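Side-chain contacts in NF-kappa-B inhibitor beta (Mus musculus, PDB 1OY3), which inhibits the transcription factor NF-kappa-B by binding it and trapping it in the cytoplasm: residues V73-R76 against G77-A81; H168-A171 against E172-R175; L40-D43 against L44-A48. All blocks are in the same frame, centred on the assembly; numbering follows the deposited sequence.

In the fold
From the N terminus the chain runs through six ankyrin repeats, and the three contacts follow one another along it without nesting or crossing. Contact 3 (40-48) comes first and closes the loop that leads from helix 22-32 into helix 48-55. Contact 1 (73-81) closes the equivalent loop one repeat later, between helices 58-66 and 81-85. The two turns stack side by side, their centres about 9 Å apart, and are joined by a probable backbone hydrogen bond from R76 N to L44 O. Contact 2 (168-175) lies beyond the unmodelled stretch 109-143, across the chain's centre, where it joins helices 161-167 and 171-180 within repeat ANK 4.

Contact 1: V73-R76 against G77-A81; sequences VAER and GGHTA
V73 meets T80 and A81 through its backbone carbonyl. T80 offers its CA-H to V73 O, with 3.4 Å between CA and O, and a water that donates to V73 O at 2.8 Å accepts from A81 N at 3.0 Å, bridging the loop's base. A74 follows with a methyl small enough to lie against the G78 backbone, CB to C 3.6 Å. E75 N donates to H79 O across 3.1 Å, and E75 O receives G78 N at 2.9 Å to close a type I beta turn whose last residue, G78, has the positive phi that favours glycine. With CG between its own N and carbonyl carbon (chi1 44°) and a second bend at chi2, the glutamate folds back inside the turn. There OE1 takes H79 N at 2.9 Å, fairly straight (163°), on the anti side and out of the carboxylate plane; G77 N crowds the same oxygen, too close for more than a doubtful, weak bond. The H79 ring turns its CD2 edge to OE1, the two planes 59° apart, while G77 O lies above one ring face, offset toward the rim. The R76 side chain runs outward; NH1 rests 3.5 Å from E75 OE2, a charge pairing without a directed N-H, and makes a weak hydrogen bond to L44 O. T80, the N-cap of helix 81-85, hydrogen-bonds H83 through OG1, in a TALH variant of the ankyrin TPLH signature. The turn thus precedes helix 81-85, with E75 touching H50 and A81 touching L49 of helix 48-55.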
ATOM      1  N   VAL C  73     -16.205   0.324   1.450  1.00 21.94           N
ATOM      2  CA  VAL C  73     -15.920  -0.759   0.518  1.00 22.09           C
ATOM      3  C   VAL C  73     -14.484  -0.593   0.046  1.00 20.60           C
ATOM      4  O   VAL C  73     -14.027   0.523  -0.172  1.00 23.83           O
ATOM      5  CB  VAL C  73     -16.884  -0.729  -0.700  1.00 24.28           C
ATOM      6  CG1 VAL C  73     -16.573  -1.885  -1.645  1.00 22.40           C
ATOM      7  CG2 VAL C  73     -18.338  -0.817  -0.213  1.00 19.22           C
ATOM      8  N   ALA C  74     -13.769  -1.702  -0.091  1.00 20.54           N
ATOM      9  CA  ALA C  74     -12.380  -1.656  -0.526  1.00 21.15           C
ATOM     10  C   ALA C  74     -12.163  -2.401  -1.835  1.00 17.98           C
ATOM     11  O   ALA C  74     -12.750  -3.453  -2.062  1.00 22.88           O
ATOM     12  CB  ALA C  74     -11.487  -2.256   0.546  1.00 21.51           C
ATOM     13  N   GLU C  75     -11.321  -1.850  -2.698  1.00 15.87           N
ATOM     14  CA  GLU C  75     -11.016  -2.516  -3.949  1.00 18.82           C
ATOM     15  C   GLU C  75      -9.902  -3.534  -3.719  1.00 18.56           C
ATOM     16  O   GLU C  75      -9.593  -3.860  -2.570  1.00 23.14           O
ATOM     17  CB  GLU C  75     -10.635  -1.488  -5.020  1.00 17.95           C
ATOM     18  CG  GLU C  75      -9.705  -0.391  -4.570  1.00 23.51           C
ATOM     19  CD  GLU C  75      -8.261  -0.834  -4.530  1.00 18.99           C
ATOM     20  OE1 GLU C  75      -7.812  -1.359  -3.493  1.00 19.25           O
ATOM     21  OE2 GLU C  75      -7.583  -0.663  -5.555  1.00 17.46           O
ATOM     22  N   ARG C  76      -9.296  -4.014  -4.804  1.00 22.13           N
ATOM     23  CA  ARG C  76      -8.247  -5.032  -4.754  1.00 20.87           C
ATOM     24  C   ARG C  76      -7.103  -4.817  -3.771  1.00 22.13           C
ATOM     25  O   ARG C  76      -6.631  -5.779  -3.170  1.00 21.12           O
ATOM     26  CB  ARG C  76      -7.653  -5.243  -6.144  1.00 24.95           C
ATOM     27  CG  ARG C  76      -6.932  -4.033  -6.705  1.00 26.60           C
ATOM     28  CD  ARG C  76      -6.329  -4.344  -8.073  1.00 33.48           C
ATOM     29  NE  ARG C  76      -6.106  -3.141  -8.872  1.00 37.35           N
ATOM     30  CZ  ARG C  76      -7.027  -2.197  -9.066  1.00 37.89           C
ATOM     31  NH1 ARG C  76      -8.230  -2.315  -8.516  1.00 30.01           N
ATOM     32  NH2 ARG C  76      -6.751  -1.140  -9.812  1.00 35.16           N
ATOM     33  N   GLY C  77      -6.643  -3.573  -3.632  1.00 19.55           N
ATOM     34  CA  GLY C  77      -5.551  -3.280  -2.713  1.00 16.03           C
ATOM     35  C   GLY C  77      -6.000  -2.904  -1.308  1.00 16.83           C
ATOM     36  O   GLY C  77      -5.183  -2.497  -0.471  1.00 16.59           O
ATOM     37  N   GLY C  78      -7.299  -3.048  -1.050  1.00 13.99           N
ATOM     38  CA  GLY C  78      -7.860  -2.713   0.243  1.00 12.87           C
ATOM     39  C   GLY C  78      -8.089  -1.213   0.369  1.00 19.19           C
ATOM     40  O   GLY C  78      -8.240  -0.687   1.480  1.00 17.56           O
ATOM     41  N   HIS C  79      -8.109  -0.515  -0.767  1.00 12.54           N
ATOM     42  CA  HIS C  79      -8.310   0.929  -0.759  1.00 16.91           C
ATOM     43  C   HIS C  79      -9.771   1.348  -0.754  1.00 18.86           C
ATOM     44  O   HIS C  79     -10.555   0.890  -1.585  1.00 21.78           O
ATOM     45  CB  HIS C  79      -7.653   1.568  -1.984  1.00 16.95           C
ATOM     46  CG  HIS C  79      -6.194   1.269  -2.118  1.00 20.37           C
ATOM     47  ND1 HIS C  79      -5.244   1.818  -1.287  1.00 21.11           N
ATOM     48  CD2 HIS C  79      -5.522   0.481  -2.991  1.00 22.21           C
ATOM     49  CE1 HIS C  79      -4.047   1.384  -1.642  1.00 22.48           C
ATOM     50  NE2 HIS C  79      -4.189   0.571  -2.674  1.00 17.79           N
ATOM     51  N   THR C  80     -10.142   2.212   0.186  1.00 17.31           N
ATOM     52  CA  THR C  80     -11.504   2.744   0.222  1.00 15.01           C
ATOM     53  C   THR C  80     -11.448   3.889  -0.773  1.00 14.89           C
ATOM     54  O   THR C  80     -10.368   4.195  -1.305  1.00 10.35           O
ATOM     55  CB  THR C  80     -11.853   3.370   1.574  1.00 14.68           C
ATOM     56  OG1 THR C  80     -10.888   4.386   1.873  1.00 17.12           O
ATOM     57  CG2 THR C  80     -11.851   2.324   2.679  1.00  9.36           C
ATOM     58  N   ALA C  81     -12.592   4.528  -1.015  1.00 17.35           N
ATOM     59  CA  ALA C  81     -12.650   5.670  -1.922  1.00 15.21           C
ATOM     60  C   ALA C  81     -11.746   6.778  -1.374  1.00 15.18           C
ATOM     61  O   ALA C  81     -11.065   7.467  -2.136  1.00 15.19           O
ATOM     62  CB  ALA C  81     -14.089   6.190  -2.047  1.00  5.29           C
TER
HETATM   63  O   HOH W   1     -15.126   3.091  -0.292  1.00 27.67           O

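Contact 2: H168-A171 against E172-R175; sequences HKDA and EMVR
D170 is the N-cap of helix 171-180, the second helix of this ankyrin repeat, and reaches M173 with its side chain. D170 OD2 accepts from M173 N at 2.9 Å, although the position of this oxygen is less certain because it crowds an atom elsewhere in the model. Aspartate suits the place: its CG stands anti to the backbone N (chi1 -171°), and this short side chain can swing a carboxylate oxygen back to an N-H of the first turn. The other oxygen, OD1, leans on M173 CB at 3.2 Å, while the rest of the methionine bends away. Just ahead, K169, with positive phi, is the C-prime residue of a Schellman motif that ends helix 161-167, so one helix stops and the next is capped within a few residues. The D170 carbonyl begins the regular bonding, receiving V174 N at 2.9 Å in its carbonyl plane, with V174 CG2 close beside the oxygen. A171 O in turn accepts from R175 N, also at 2.9 Å. The R175 chain bends at chi3 and lays one guanidinium face over A171 O, 3.8 Å above the plane and toward the rim. At the guanidinium edge NE donates to E172 OE2 at 3.2 Å, meeting the carboxylate from above its plane, in a salt bridge between residues about one helical turn apart. Around this start, M173 packs on H91 and A94 of helix 91-97; V174 packs between A165 and V166 of helix 161-167 and V207 of helix 205-213, whose L210 touches A171 and R175.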
ATOM      1  N   HIS C 168       2.613  10.397  -0.037  1.00 18.06           N
ATOM      2  CA  HIS C 168       2.567  11.194  -1.250  1.00 19.22           C
ATOM      3  C   HIS C 168       2.876  12.663  -1.030  1.00 17.75           C
ATOM      4  O   HIS C 168       2.567  13.483  -1.884  1.00 21.64           O
ATOM      5  CB  HIS C 168       1.205  11.075  -1.941  1.00 24.10           C
ATOM      6  CG  HIS C 168       0.928   9.719  -2.514  1.00 18.28           C
ATOM      7  ND1 HIS C 168       0.770   8.596  -1.728  1.00 22.36           N
ATOM      8  CD2 HIS C 168       0.769   9.307  -3.795  1.00 19.17           C
ATOM      9  CE1 HIS C 168       0.523   7.552  -2.501  1.00 18.06           C
ATOM     10  NE2 HIS C 168       0.519   7.956  -3.758  1.00 21.93           N
ATOM     11  N   LYS C 169       3.484  12.997   0.105  1.00 20.09           N
ATOM     12  CA  LYS C 169       3.863  14.378   0.401  1.00 21.71           C
ATOM     13  C   LYS C 169       2.751  15.350   0.013  1.00 22.76           C
ATOM     14  O   LYS C 169       2.993  16.355  -0.655  1.00 24.10           O
ATOM     15  CB  LYS C 169       5.141  14.740  -0.368  1.00 22.86           C
ATOM     16  CG  LYS C 169       6.259  13.703  -0.254  1.00 25.57           C
ATOM     17  CD  LYS C 169       7.476  14.089  -1.105  1.00 32.58           C
ATOM     18  CE  LYS C 169       7.085  14.312  -2.566  1.00 38.77           C
ATOM     19  NZ  LYS C 169       8.210  14.794  -3.431  1.00 41.68           N
ATOM     20  N   ASP C 170       1.532  15.046   0.443  1.00 20.46           N
ATOM     21  CA  ASP C 170       0.381  15.875   0.126  1.00 20.31           C
ATOM     22  C   ASP C 170      -0.033  16.686   1.361  1.00 18.96           C
ATOM     23  O   ASP C 170      -0.859  16.251   2.166  1.00 15.42           O
ATOM     24  CB  ASP C 170      -0.747  14.969  -0.353  1.00 24.70           C
ATOM     25  CG  ASP C 170      -1.920  15.740  -0.901  1.00 28.11           C
ATOM     26  OD1 ASP C 170      -2.751  15.123  -1.595  1.00 32.95           O
ATOM     27  OD2 ASP C 170      -2.012  16.954  -0.631  1.00 30.95           O
ATOM     28  N   ALA C 171       0.558  17.869   1.498  1.00 15.62           N
ATOM     29  CA  ALA C 171       0.306  18.751   2.625  1.00 16.91           C
ATOM     30  C   ALA C 171      -1.160  19.149   2.723  1.00 16.16           C
ATOM     31  O   ALA C 171      -1.744  19.144   3.804  1.00 14.39           O
ATOM     32  CB  ALA C 171       1.181  19.993   2.506  1.00 16.64           C
ATOM     33  N   GLU C 172      -1.744  19.508   1.587  1.00 17.08           N
ATOM     34  CA  GLU C 172      -3.138  19.894   1.552  1.00 14.88           C
ATOM     35  C   GLU C 172      -4.023  18.748   2.064  1.00 15.14           C
ATOM     36  O   GLU C 172      -4.948  18.967   2.860  1.00 13.56           O
ATOM     37  CB  GLU C 172      -3.542  20.268   0.129  1.00 23.63           C
ATOM     38  CG  GLU C 172      -4.256  21.599   0.044  1.00 33.05           C
ATOM     39  CD  GLU C 172      -5.200  21.817   1.212  1.00 41.12           C
ATOM     40  OE1 GLU C 172      -6.144  21.016   1.381  1.00 47.96           O
ATOM     41  OE2 GLU C 172      -4.992  22.791   1.966  1.00 42.42           O
ATOM     42  N   MET C 173      -3.739  17.526   1.625  1.00 13.63           N
ATOM     43  CA  MET C 173      -4.543  16.384   2.067  1.00 16.02           C
ATOM     44  C   MET C 173      -4.317  16.099   3.550  1.00 14.44           C
ATOM     45  O   MET C 173      -5.245  15.712   4.259  1.00 14.95           O
ATOM     46  CB  MET C 173      -4.230  15.121   1.257  1.00  8.12           C
ATOM     47  CG  MET C 173      -5.238  13.983   1.548  1.00 13.42           C
ATOM     48  SD  MET C 173      -6.936  14.369   0.967  1.00 16.74           S
ATOM     49  CE  MET C 173      -6.743  13.862  -0.772  1.00 14.58           C
ATOM     50  N   VAL C 174      -3.085  16.296   4.012  1.00 13.37           N
ATOM     51  CA  VAL C 174      -2.768  16.074   5.419  1.00 16.70           C
ATOM     52  C   VAL C 174      -3.615  17.040   6.252  1.00 17.33           C
ATOM     53  O   VAL C 174      -4.168  16.666   7.287  1.00 18.97           O
ATOM     54  CB  VAL C 174      -1.262  16.324   5.704  1.00 16.11           C
ATOM     55  CG1 VAL C 174      -0.987  16.303   7.212  1.00 17.80           C
ATOM     56  CG2 VAL C 174      -0.431  15.267   5.018  1.00 22.87           C
ATOM     57  N   ARG C 175      -3.725  18.281   5.787  1.00 22.60           N
ATOM     58  CA  ARG C 175      -4.518  19.282   6.494  1.00 21.60           C
ATOM     59  C   ARG C 175      -5.983  18.859   6.647  1.00 20.17           C
ATOM     60  O   ARG C 175      -6.544  18.944   7.741  1.00 18.43           O
ATOM     61  CB  ARG C 175      -4.407  20.643   5.787  1.00 22.81           C
ATOM     62  CG  ARG C 175      -3.152  21.421   6.185  1.00 22.98           C
ATOM     63  CD  ARG C 175      -3.140  22.831   5.633  1.00 26.41           C
ATOM     64  NE  ARG C 175      -2.718  22.871   4.240  1.00 33.54           N
ATOM     65  CZ  ARG C 175      -1.486  23.176   3.842  1.00 37.62           C
ATOM     66  NH1 ARG C 175      -0.553  23.477   4.742  1.00 36.91           N
ATOM     67  NH2 ARG C 175      -1.184  23.164   2.548  1.00 35.16           N
TER

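Contact 3: L40-D43 against L44-A48; sequences LQND and LGQTA
OD1 of the N42 amide accepts two backbone N-H groups from opposite faces of the amide plane: L44 N at 2.9 Å from one face and Q46 N at 3.0 Å from the other. Neither donor lies on a lone pair, since both stand well out of the carbonyl plane, yet together they fix the oxygen inside the turn. The chi1 of 59° puts CG between N and carbonyl carbon, which brings the short asparagine back over the chain that follows it. ND2 of the same amide donates outside the loop, to D10. A second amide, that of Q41, reaches along an extended chain to G45 O, with NE2 to O 2.9 Å and the acceptor tilted 21° from the amide plane. On the way, Q41 CG lies alongside T47 CG2 at 3.5 Å, the two side chains pointing the same way. This is the tight hairpin-like turn between successive ankyrin repeats. G45 N donates to N42 O across 3.0 Å to complete a type I turn, and G45 carries the positive phi that glycine tolerates easily. N42 N donates to Q46 O at 2.8 Å, in the carbonyl plane, a bond that joins the two arms; H14 also donates to this oxygen. At the base, a water donates to L40 O, 2.7 Å from its own oxygen, and accepts from A48 N. T47 is the N-cap just before helix 48-55, its OG1 capping a backbone N of the first turn, while N42 and L44 each pack on a basic side chain of another protein chain in the complex.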
ATOM      1  N   LEU C  40     -21.742  -2.469  -6.210  1.00 25.29           N
ATOM      2  CA  LEU C  40     -21.205  -3.565  -6.998  1.00 27.05           C
ATOM      3  C   LEU C  40     -19.767  -3.249  -7.386  1.00 25.97           C
ATOM      4  O   LEU C  40     -19.468  -2.148  -7.830  1.00 26.32           O
ATOM      5  CB  LEU C  40     -22.055  -3.791  -8.251  1.00 28.45           C
ATOM      6  CG  LEU C  40     -23.462  -4.348  -7.995  1.00 35.65           C
ATOM      7  CD1 LEU C  40     -24.212  -4.459  -9.311  1.00 30.35           C
ATOM      8  CD2 LEU C  40     -23.362  -5.716  -7.316  1.00 32.70           C
ATOM      9  N   GLN C  41     -18.883  -4.224  -7.215  1.00 27.21           N
ATOM     10  CA  GLN C  41     -17.470  -4.048  -7.529  1.00 26.09           C
ATOM     11  C   GLN C  41     -17.068  -4.778  -8.803  1.00 23.86           C
ATOM     12  O   GLN C  41     -17.355  -5.962  -8.945  1.00 25.63           O
ATOM     13  CB  GLN C  41     -16.629  -4.575  -6.368  1.00 19.42           C
ATOM     14  CG  GLN C  41     -16.987  -3.965  -5.015  1.00 21.52           C
ATOM     15  CD  GLN C  41     -16.360  -4.715  -3.849  1.00 18.41           C
ATOM     16  OE1 GLN C  41     -17.058  -5.187  -2.954  1.00 22.50           O
ATOM     17  NE2 GLN C  41     -15.039  -4.826  -3.859  1.00 22.36           N
ATOM     18  N   ASN C  42     -16.404  -4.082  -9.725  1.00 19.17           N
ATOM     19  CA  ASN C  42     -15.954  -4.729 -10.952  1.00 18.14           C
ATOM     20  C   ASN C  42     -14.854  -5.724 -10.575  1.00 18.14           C
ATOM     21  O   ASN C  42     -14.666  -6.010  -9.396  1.00 13.88           O
ATOM     22  CB  ASN C  42     -15.425  -3.708 -11.968  1.00 17.94           C
ATOM     23  CG  ASN C  42     -14.277  -2.902 -11.435  1.00 19.39           C
ATOM     24  OD1 ASN C  42     -13.644  -3.278 -10.450  1.00 23.89           O
ATOM     25  ND2 ASN C  42     -13.988  -1.786 -12.090  1.00 16.09           N
ATOM     26  N   ASP C  43     -14.123  -6.233 -11.567  1.00 18.31           N
ATOM     27  CA  ASP C  43     -13.077  -7.227 -11.319  1.00 22.74           C
ATOM     28  C   ASP C  43     -11.814  -6.707 -10.627  1.00 23.95           C
ATOM     29  O   ASP C  43     -10.936  -7.486 -10.262  1.00 27.64           O
ATOM     30  CB  ASP C  43     -12.712  -7.945 -12.631  1.00 13.72           C
ATOM     31  CG  ASP C  43     -13.870  -8.778 -13.183  1.00 23.21           C
ATOM     32  OD1 ASP C  43     -13.748  -9.303 -14.311  1.00 25.76           O
ATOM     33  OD2 ASP C  43     -14.905  -8.915 -12.490  1.00 21.46           O
ATOM     34  N   LEU C  44     -11.719  -5.394 -10.455  1.00 23.10           N
ATOM     35  CA  LEU C  44     -10.578  -4.804  -9.758  1.00 19.25           C
ATOM     36  C   LEU C  44     -11.038  -4.482  -8.334  1.00 15.78           C
ATOM     37  O   LEU C  44     -10.303  -3.900  -7.543  1.00 22.25           O
ATOM     38  CB  LEU C  44     -10.107  -3.538 -10.482  1.00 19.02           C
ATOM     39  CG  LEU C  44      -9.470  -3.778 -11.855  1.00 24.47           C
ATOM     40  CD1 LEU C  44      -9.283  -2.456 -12.605  1.00 17.16           C
ATOM     41  CD2 LEU C  44      -8.132  -4.491 -11.665  1.00 19.83           C
ATOM     42  N   GLY C  45     -12.261  -4.894  -8.011  1.00 13.43           N
ATOM     43  CA  GLY C  45     -12.818  -4.653  -6.691  1.00 15.52           C
ATOM     44  C   GLY C  45     -13.315  -3.229  -6.519  1.00 22.01           C
ATOM     45  O   GLY C  45     -13.679  -2.810  -5.420  1.00 23.76           O
ATOM     46  N   GLN C  46     -13.334  -2.480  -7.612  1.00 18.26           N
ATOM     47  CA  GLN C  46     -13.770  -1.092  -7.571  1.00 17.71           C
ATOM     48  C   GLN C  46     -15.272  -0.908  -7.709  1.00 22.78           C
ATOM     49  O   GLN C  46     -15.938  -1.627  -8.452  1.00 18.67           O
ATOM     50  CB  GLN C  46     -13.096  -0.308  -8.690  1.00 15.17           C
ATOM     51  CG  GLN C  46     -11.587  -0.316  -8.667  1.00 13.72           C
ATOM     52  CD  GLN C  46     -11.016   0.196  -9.971  1.00 18.29           C
ATOM     53  OE1 GLN C  46      -9.877   0.683 -10.031  1.00 21.62           O
ATOM     54  NE2 GLN C  46     -11.799   0.070 -11.036  1.00  9.75           N
ATOM     55  N   THR C  47     -15.805   0.069  -6.986  1.00 21.98           N
ATOM     56  CA  THR C  47     -17.226   0.387  -7.071  1.00 18.58           C
ATOM     57  C   THR C  47     -17.266   1.656  -7.917  1.00 14.07           C
ATOM     58  O   THR C  47     -16.221   2.143  -8.362  1.00 16.54           O
ATOM     59  CB  THR C  47     -17.815   0.691  -5.685  1.00 24.66           C
ATOM     60  OG1 THR C  47     -17.119   1.803  -5.107  1.00 25.62           O
ATOM     61  CG2 THR C  47     -17.679  -0.529  -4.773  1.00 25.12           C
ATOM     62  N   ALA C  48     -18.454   2.200  -8.147  1.00 17.80           N
ATOM     63  CA  ALA C  48     -18.566   3.429  -8.924  1.00 13.36           C
ATOM     64  C   ALA C  48     -17.905   4.573  -8.152  1.00 12.18           C
ATOM     65  O   ALA C  48     -17.307   5.475  -8.745  1.00 12.73           O
ATOM     66  CB  ALA C  48     -20.030   3.749  -9.179  1.00 19.01           C
TER
HETATM   67  O   HOH W   2     -20.607   0.239  -8.310  1.00 14.95           O